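Alkaline phosphatase (Thermus thermophilus, PDB 7KWD) probably hydrolyses phosphate monoesters at a site built on two zinc ions and one magnesium ion, working as a homodimer. Local coordinates at residues F49-E52 / D53-I56; P232-I235 / D236-F239; V476-E479 / E480-L483. One frame throughout, in Å; residues are numbered along the deposited sequence.

Followed from the N terminus, the three contacts come in series, neither nesting nor crossing, and each closes just the first turn of a helix. Contact 1 opens helix 51-65, a few residues after the metal ligand Asp47, where strand 310-325 and the second subunit meet it. Contact 2 opens the short helix 234-239, whose N-cap Tyr233 touches helices 273-280 and 283-306, its side chain about 6 Å from that of the zinc ligand His279. Contact 3 starts the last modelled helix, 479-487, beside loops of the same chain. Centres of contacts 1 and 2 lie about 19 Å apart, whereas the centres of contacts 2 and 3 are about 42 Å apart, on opposite sides of the chain's centre.

Contact 1 (F49-E52 / D53-I56); sequences FSWE and DYAI
Ser50 and Asp53 bind each other reciprocally at the start of helix 51-65. The backbone N of Ser50 gives a nearly straight hydrogen bond (176°) to Asp53 OD2 at 2.9 Å, reaching that oxygen from above the carboxylate plane. In return Ser50 OG accepts from Asp53 N at 3.2 Å, and more weakly from Glu52 N. A chi1 of 76° sets the serine hydroxyl between its own backbone N and carbonyl carbon, turned to the amides of the first turn. This exchange is the capping box, with Ser50 as N-cap. A water bridges the pair, accepting from Ser50 OG and donating to Asp53 OD1 at 2.7 Å, so each carboxylate oxygen has its own partner.

Beside this polar end lies an aromatic group. Phe49 slides past Asp53 in the opposite direction, its CE1 3.8 Å from Asp53 CB, and its CZ ends 3.7 Å from Tyr54 CB, at the edge of the tyrosine ring. Trp51 comes to Tyr54 from a different direction: the edge of its six-membered ring is directed at the tyrosine face in an offset edge-to-face pair, centroids 5.9 Å apart and planes at 75°. Tyr54 has its CG anti to the backbone N, which presents a ring face to the indole edge. Backbone bonds from Tyr54 N to Ser50 O and from Ala55 N to Trp51 O complete the turn.

In the second shell Asn278 ND2 also binds Asp53 OD2, giving that oxygen a second donor, and Ser316 OG binds Phe49 O; the Phe49 side chain lies about 9 Å from a zinc ion. Across the dimer interface, Glu52 OE1 is hydrogen-bonded to Thr434 of the second subunit, and the Trp51 rings of the two subunits meet. Tyr54 OH is bonded to Gln58, one turn further along the helix.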
loop_
_atom_site.group_PDB
_atom_site.type_symbol
_atom_site.label_atom_id
_atom_site.label_comp_id
_atom_site.label_asym_id
_atom_site.label_seq_id
_atom_site.Cartn_x
_atom_site.Cartn_y
_atom_site.Cartn_z
ATOM N N PHE A 49 5.877 -7.834 -2.777
ATOM C CA PHE A 49 5.064 -7.856 -1.570
ATOM C C PHE A 49 4.559 -6.464 -1.233
ATOM O O PHE A 49 5.342 -5.552 -0.967
ATOM C CB PHE A 49 5.905 -8.425 -0.427
ATOM C CG PHE A 49 5.215 -8.532 0.904
ATOM C CD1 PHE A 49 4.199 -9.450 1.110
ATOM C CD2 PHE A 49 5.649 -7.744 1.995
ATOM C CE1 PHE A 49 3.599 -9.590 2.356
ATOM C CE2 PHE A 49 5.048 -7.873 3.234
ATOM C CZ PHE A 49 4.039 -8.808 3.426
ATOM N N SER A 50 3.243 -6.315 -1.232
ATOM C CA SER A 50 2.609 -5.029 -0.961
ATOM C C SER A 50 2.033 -5.006 0.440
ATOM O O SER A 50 1.966 -6.034 1.125
ATOM C CB SER A 50 1.500 -4.772 -1.985
ATOM O OG SER A 50 0.384 -5.546 -1.672
ATOM N N TRP A 51 1.600 -3.809 0.862
ATOM C CA TRP A 51 0.937 -3.671 2.154
ATOM C C TRP A 51 -0.464 -4.254 2.119
ATOM O O TRP A 51 -1.010 -4.609 3.177
ATOM C CB TRP A 51 0.917 -2.192 2.587
ATOM C CG TRP A 51 2.323 -1.686 2.936
ATOM C CD1 TRP A 51 3.046 -0.711 2.292
ATOM C CD2 TRP A 51 3.154 -2.154 4.012
ATOM N NE1 TRP A 51 4.280 -0.564 2.899
ATOM C CE2 TRP A 51 4.358 -1.435 3.959
ATOM C CE3 TRP A 51 2.983 -3.112 5.022
ATOM C CZ2 TRP A 51 5.386 -1.642 4.881
ATOM C CZ3 TRP A 51 4.005 -3.307 5.941
ATOM C CH2 TRP A 51 5.188 -2.571 5.859
ATOM N N GLU A 52 -1.065 -4.404 0.942
ATOM C CA GLU A 52 -2.328 -5.129 0.908
ATOM C C GLU A 52 -2.091 -6.604 1.191
ATOM O O GLU A 52 -2.837 -7.205 1.964
ATOM C CB GLU A 52 -3.048 -4.949 -0.426
ATOM C CG GLU A 52 -3.360 -3.506 -0.794
ATOM C CD GLU A 52 -4.349 -2.806 0.149
ATOM O OE1 GLU A 52 -4.408 -1.565 0.093
ATOM O OE2 GLU A 52 -5.050 -3.483 0.941
ATOM N N ASP A 53 -1.038 -7.200 0.603
ATOM C CA ASP A 53 -0.736 -8.586 0.924
ATOM C C ASP A 53 -0.526 -8.752 2.417
ATOM O O ASP A 53 -0.917 -9.769 3.010
ATOM C CB ASP A 53 0.543 -9.106 0.231
ATOM C CG ASP A 53 0.555 -8.878 -1.288
ATOM O OD1 ASP A 53 -0.526 -8.901 -1.907
ATOM O OD2 ASP A 53 1.660 -8.711 -1.860
ATOM N N TYR A 54 0.209 -7.809 3.010
ATOM C CA TYR A 54 0.516 -7.914 4.419
ATOM C C TYR A 54 -0.770 -7.993 5.235
ATOM O O TYR A 54 -0.907 -8.844 6.112
ATOM C CB TYR A 54 1.365 -6.733 4.887
ATOM C CG TYR A 54 1.514 -6.799 6.384
ATOM C CD1 TYR A 54 2.437 -7.666 6.977
ATOM C CD2 TYR A 54 0.682 -6.057 7.203
ATOM C CE1 TYR A 54 2.546 -7.762 8.373
ATOM C CE2 TYR A 54 0.781 -6.135 8.570
ATOM C CZ TYR A 54 1.690 -6.997 9.160
ATOM O OH TYR A 54 1.738 -7.051 10.513
ATOM N N ALA A 55 -1.710 -7.093 4.958
ATOM C CA ALA A 55 -2.941 -7.025 5.733
ATOM C C ALA A 55 -3.731 -8.325 5.645
ATOM O O ALA A 55 -4.304 -8.776 6.646
ATOM C CB ALA A 55 -3.794 -5.860 5.230
ATOM N N ILE A 56 -3.786 -8.927 4.445
ATOM C CA ILE A 56 -4.508 -10.194 4.266
ATOM C C ILE A 56 -3.859 -11.316 5.070
ATOM O O ILE A 56 -4.548 -12.087 5.733
ATOM C CB ILE A 56 -4.600 -10.565 2.770
ATOM C CG1 ILE A 56 -5.566 -9.636 2.036
ATOM C CG2 ILE A 56 -5.088 -12.003 2.605
ATOM C CD1 ILE A 56 -5.337 -9.614 0.496
HETATM O O HOH W 1 -0.641 -6.980 -3.818
#

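Contact 2 (P232-I235 / D236-F239); sequences PYEI and DRRF
The backbone of 232-239 turns into a short helix at Tyr233, its N-cap residue, whose carbonyl O takes a nearly straight hydrogen bond from Arg237 N at 2.9 Å while Arg238 N bonds to Glu234 O one residue on. Glu234 bends its carboxylate forward to the arginines three and four residues on: CG stands anti to the backbone N (chi1 177°) and the chain bends at chi2, bringing both oxygens to the two guanidinium groups.

Arg237 lies alongside Glu234, pointing the same way, and takes hold of it side-on. Its NE donates to OE1 of Glu234 at 2.8 Å, from above the carboxylate plane, and its NH2 meets Glu234 OE2, also at 2.8 Å, on the syn side and in the guanidinium plane. Arg238 approaches across the acid instead, with its guanidinium turned 52° from the carboxylate. Its NE reaches the anti lone pair of Glu234 OE2 at 3.0 Å, and NH2 adds a weak bond to the same oxygen.

On another side of the turn, Ile235 CG1 packs at the edge of the Phe239 ring, 3.8 Å from CD2. Over one face of that ring lies CG of Arg238, 3.8 Å above the plane. Asp236 OD2 comes to the edge of the Tyr233 ring and accepts from a water that itself accepts from Tyr233 N, while Ser348 OG binds the same carboxylate oxygen. Helix 283-306 covers the turn through Trp288, and Asp289 accepts from Glu234 N; Tyr233 makes a cation-pi contact with Arg273.

One carboxylate thus serves two guanidinium groups in a salt-bridge network. Two positive charges so close would be expected to favour the ionised form of Glu234, and donors from both arginines on OE2 fix the rotation of its carboxylate.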
loop_
_atom_site.group_PDB
_atom_site.type_symbol
_atom_site.label_atom_id
_atom_site.label_comp_id
_atom_site.label_asym_id
_atom_site.label_seq_id
_atom_site.Cartn_x
_atom_site.Cartn_y
_atom_site.Cartn_z
ATOM N N PRO A 232 7.272 -24.652 -7.406
ATOM C CA PRO A 232 5.830 -24.434 -7.248
ATOM C C PRO A 232 5.482 -23.542 -6.055
ATOM O O PRO A 232 6.140 -23.555 -5.010
ATOM C CB PRO A 232 5.276 -25.858 -7.056
ATOM C CG PRO A 232 6.266 -26.751 -7.789
ATOM C CD PRO A 232 7.616 -26.077 -7.612
ATOM N N TYR A 233 4.378 -22.812 -6.222
ATOM C CA TYR A 233 3.772 -22.086 -5.114
ATOM C C TYR A 233 3.567 -22.974 -3.893
ATOM O O TYR A 233 3.217 -24.158 -4.012
ATOM C CB TYR A 233 2.431 -21.527 -5.542
ATOM C CG TYR A 233 2.459 -20.474 -6.594
ATOM C CD1 TYR A 233 2.847 -19.176 -6.280
ATOM C CD2 TYR A 233 2.044 -20.756 -7.904
ATOM C CE1 TYR A 233 2.833 -18.166 -7.263
ATOM C CE2 TYR A 233 2.037 -19.776 -8.876
ATOM C CZ TYR A 233 2.442 -18.481 -8.550
ATOM O OH TYR A 233 2.453 -17.477 -9.486
ATOM N N GLU A 234 3.742 -22.376 -2.715
ATOM C CA GLU A 234 3.393 -23.057 -1.470
ATOM C C GLU A 234 1.994 -23.693 -1.514
ATOM O O GLU A 234 1.806 -24.819 -1.047
ATOM C CB GLU A 234 3.489 -22.078 -0.298
ATOM C CG GLU A 234 3.070 -22.653 1.054
ATOM C CD GLU A 234 3.968 -23.768 1.576
ATOM O OE1 GLU A 234 5.110 -23.983 1.085
ATOM O OE2 GLU A 234 3.500 -24.473 2.490
ATOM N N ILE A 235 1.001 -22.993 -2.058
ATOM C CA ILE A 235 -0.343 -23.573 -2.024
ATOM C C ILE A 235 -0.366 -24.900 -2.776
ATOM O O ILE A 235 -1.065 -25.839 -2.387
ATOM C CB ILE A 235 -1.380 -22.572 -2.577
ATOM C CG1 ILE A 235 -2.791 -23.060 -2.239
ATOM C CG2 ILE A 235 -1.221 -22.343 -4.079
ATOM C CD1 ILE A 235 -3.897 -22.092 -2.590
ATOM N N ASP A 236 0.416 -25.009 -3.839
ATOM C CA ASP A 236 0.433 -26.229 -4.638
ATOM C C ASP A 236 1.276 -27.301 -3.956
ATOM O O ASP A 236 0.858 -28.458 -3.872
ATOM C CB ASP A 236 0.935 -25.896 -6.047
ATOM C CG ASP A 236 0.015 -24.912 -6.786
ATOM O OD1 ASP A 236 -1.213 -24.989 -6.605
ATOM O OD2 ASP A 236 0.510 -24.055 -7.561
ATOM N N ARG A 237 2.428 -26.927 -3.403
ATOM C CA ARG A 237 3.227 -27.880 -2.645
ATOM C C ARG A 237 2.418 -28.472 -1.502
ATOM O O ARG A 237 2.474 -29.685 -1.254
ATOM C CB ARG A 237 4.483 -27.179 -2.111
ATOM C CG ARG A 237 5.375 -28.019 -1.220
ATOM C CD ARG A 237 6.283 -27.143 -0.339
ATOM N NE ARG A 237 5.522 -26.716 0.825
ATOM C CZ ARG A 237 5.331 -27.481 1.896
ATOM N NH1 ARG A 237 5.878 -28.692 1.944
ATOM N NH2 ARG A 237 4.621 -27.035 2.918
ATOM N N ARG A 238 1.680 -27.618 -0.784
ATOM C CA ARG A 238 1.004 -28.020 0.442
ATOM C C ARG A 238 -0.166 -28.956 0.152
ATOM O O ARG A 238 -0.309 -29.988 0.809
ATOM C CB ARG A 238 0.515 -26.777 1.197
ATOM C CG ARG A 238 -0.145 -27.064 2.556
ATOM C CD ARG A 238 -0.341 -25.765 3.379
ATOM N NE ARG A 238 0.960 -25.296 3.850
ATOM C CZ ARG A 238 1.488 -25.647 5.011
ATOM N NH1 ARG A 238 0.801 -26.436 5.827
ATOM N NH2 ARG A 238 2.691 -25.199 5.362
ATOM N N PHE A 239 -0.997 -28.623 -0.837
ATOM C CA PHE A 239 -2.270 -29.296 -1.045
ATOM C C PHE A 239 -2.322 -30.218 -2.250
ATOM O O PHE A 239 -3.274 -30.989 -2.356
ATOM C CB PHE A 239 -3.386 -28.260 -1.181
ATOM C CG PHE A 239 -3.560 -27.433 0.027
ATOM C CD1 PHE A 239 -3.893 -28.020 1.237
ATOM C CD2 PHE A 239 -3.367 -26.075 -0.021
ATOM C CE1 PHE A 239 -4.041 -27.253 2.369
ATOM C CE2 PHE A 239 -3.524 -25.306 1.109
ATOM C CZ PHE A 239 -3.859 -25.895 2.302
HETATM O O HOH W 2 2.769 -24.209 -8.717
#

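Contact 3 (V476-E479 / E480-L483); sequences VMSE and EEAL
Glu481 folds back toward the start of its helix and lays its carboxylate beside Ser478, so that OE1 receives the Ser478 backbone N at 2.9 Å in an almost straight bond (178°). The donor comes in on the anti lone pair, away from OE2. Glu481 CG points opposite its own carbonyl carbon (chi1 -84°) and the chain runs extended from there, which brings OE1 to the backbone N of Ser478. Ser478 answers with its OG, accepting from Glu481 N at 2.9 Å; the hydroxyl in turn donates a weak bond to Glu481 OE1 at 3.3 Å. A water donates to the same oxygen, which thereby collects several donors.

Met477 crosses the Glu481 chain at an angle, its CG 3.8 Å from Glu481 CB. Beyond it the sulfur rests on Ala482, with SD 3.7 Å from CB. This apolar side faces loops of the same chain, where Met477 meets His116 and Asp118 and Ala482 meets Leu88 and Thr89. Glu479 and Leu483 lie side by side, pointing the same way, with Glu479 CG and Leu483 CD1 4.1 Å apart; Glu479 also has a long, weak ion pair with Arg63 of the second subunit.

The paired serine and glutamate, each side chain binding the other's backbone N-H, form a capping box that starts helix 479-487, well away from the metal sites.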
loop_
_atom_site.group_PDB
_atom_site.type_symbol
_atom_site.label_atom_id
_atom_site.label_comp_id
_atom_site.label_asym_id
_atom_site.label_seq_id
_atom_site.Cartn_x
_atom_site.Cartn_y
_atom_site.Cartn_z
ATOM N N VAL A 476 27.266 6.011 -11.688
ATOM C CA VAL A 476 25.920 6.530 -11.814
ATOM C C VAL A 476 25.649 6.910 -13.259
ATOM O O VAL A 476 26.560 7.240 -14.018
ATOM C CB VAL A 476 25.808 7.745 -10.870
ATOM C CG1 VAL A 476 24.582 8.568 -11.195
ATOM C CG2 VAL A 476 25.819 7.291 -9.385
ATOM N N MET A 477 24.375 6.859 -13.634
ATOM C CA MET A 477 23.860 7.367 -14.903
ATOM C C MET A 477 22.658 8.229 -14.550
ATOM O O MET A 477 21.882 7.877 -13.656
ATOM C CB MET A 477 23.462 6.220 -15.867
ATOM C CG MET A 477 22.610 6.593 -17.101
ATOM S SD MET A 477 22.293 5.184 -18.244
ATOM C CE MET A 477 23.950 4.512 -18.421
ATOM N N SER A 478 22.521 9.360 -15.237
ATOM C CA SER A 478 21.394 10.251 -15.016
ATOM C C SER A 478 20.187 9.749 -15.789
ATOM O O SER A 478 20.299 8.978 -16.749
ATOM C CB SER A 478 21.722 11.674 -15.467
ATOM O OG SER A 478 21.679 11.755 -16.879
ATOM N N GLU A 479 19.011 10.189 -15.340
ATOM C CA GLU A 479 17.781 9.822 -16.021
ATOM C C GLU A 479 17.810 10.260 -17.479
ATOM O O GLU A 479 17.403 9.505 -18.384
ATOM C CB GLU A 479 16.598 10.455 -15.291
ATOM C CG GLU A 479 15.251 10.167 -15.941
ATOM C CD GLU A 479 14.087 10.762 -15.141
ATOM O OE1 GLU A 479 14.359 11.476 -14.154
ATOM O OE2 GLU A 479 12.919 10.532 -15.515
ATOM N N GLU A 480 18.269 11.491 -17.726
ATOM C CA GLU A 480 18.323 11.997 -19.095
ATOM C C GLU A 480 19.326 11.202 -19.920
ATOM O O GLU A 480 19.054 10.864 -21.077
ATOM C CB GLU A 480 18.646 13.503 -19.100
ATOM C CG GLU A 480 17.515 14.429 -18.598
ATOM C CD GLU A 480 16.265 14.475 -19.521
ATOM O OE1 GLU A 480 16.415 14.617 -20.770
ATOM O OE2 GLU A 480 15.123 14.371 -18.989
ATOM N N GLU A 481 20.465 10.829 -19.341
ATOM C CA GLU A 481 21.387 10.006 -20.120
ATOM C C GLU A 481 20.710 8.721 -20.538
ATOM O O GLU A 481 20.828 8.289 -21.689
ATOM C CB GLU A 481 22.657 9.682 -19.332
ATOM C CG GLU A 481 23.727 10.743 -19.384
ATOM C CD GLU A 481 24.795 10.559 -18.298
ATOM O OE1 GLU A 481 24.492 9.997 -17.218
ATOM O OE2 GLU A 481 25.951 10.973 -18.519
ATOM N N ALA A 482 19.976 8.104 -19.605
ATOM C CA ALA A 482 19.358 6.805 -19.842
ATOM C C ALA A 482 18.253 6.904 -20.879
ATOM O O ALA A 482 18.110 6.026 -21.734
ATOM C CB ALA A 482 18.798 6.258 -18.525
ATOM N N LEU A 483 17.469 7.969 -20.820
ATOM C CA LEU A 483 16.383 8.135 -21.773
ATOM C C LEU A 483 16.917 8.279 -23.198
ATOM O O LEU A 483 16.322 7.751 -24.146
ATOM C CB LEU A 483 15.554 9.346 -21.386
ATOM C CG LEU A 483 14.622 9.166 -20.191
ATOM C CD1 LEU A 483 14.037 10.531 -19.834
ATOM C CD2 LEU A 483 13.501 8.171 -20.467
HETATM O O HOH W 3 25.854 10.454 -15.130
#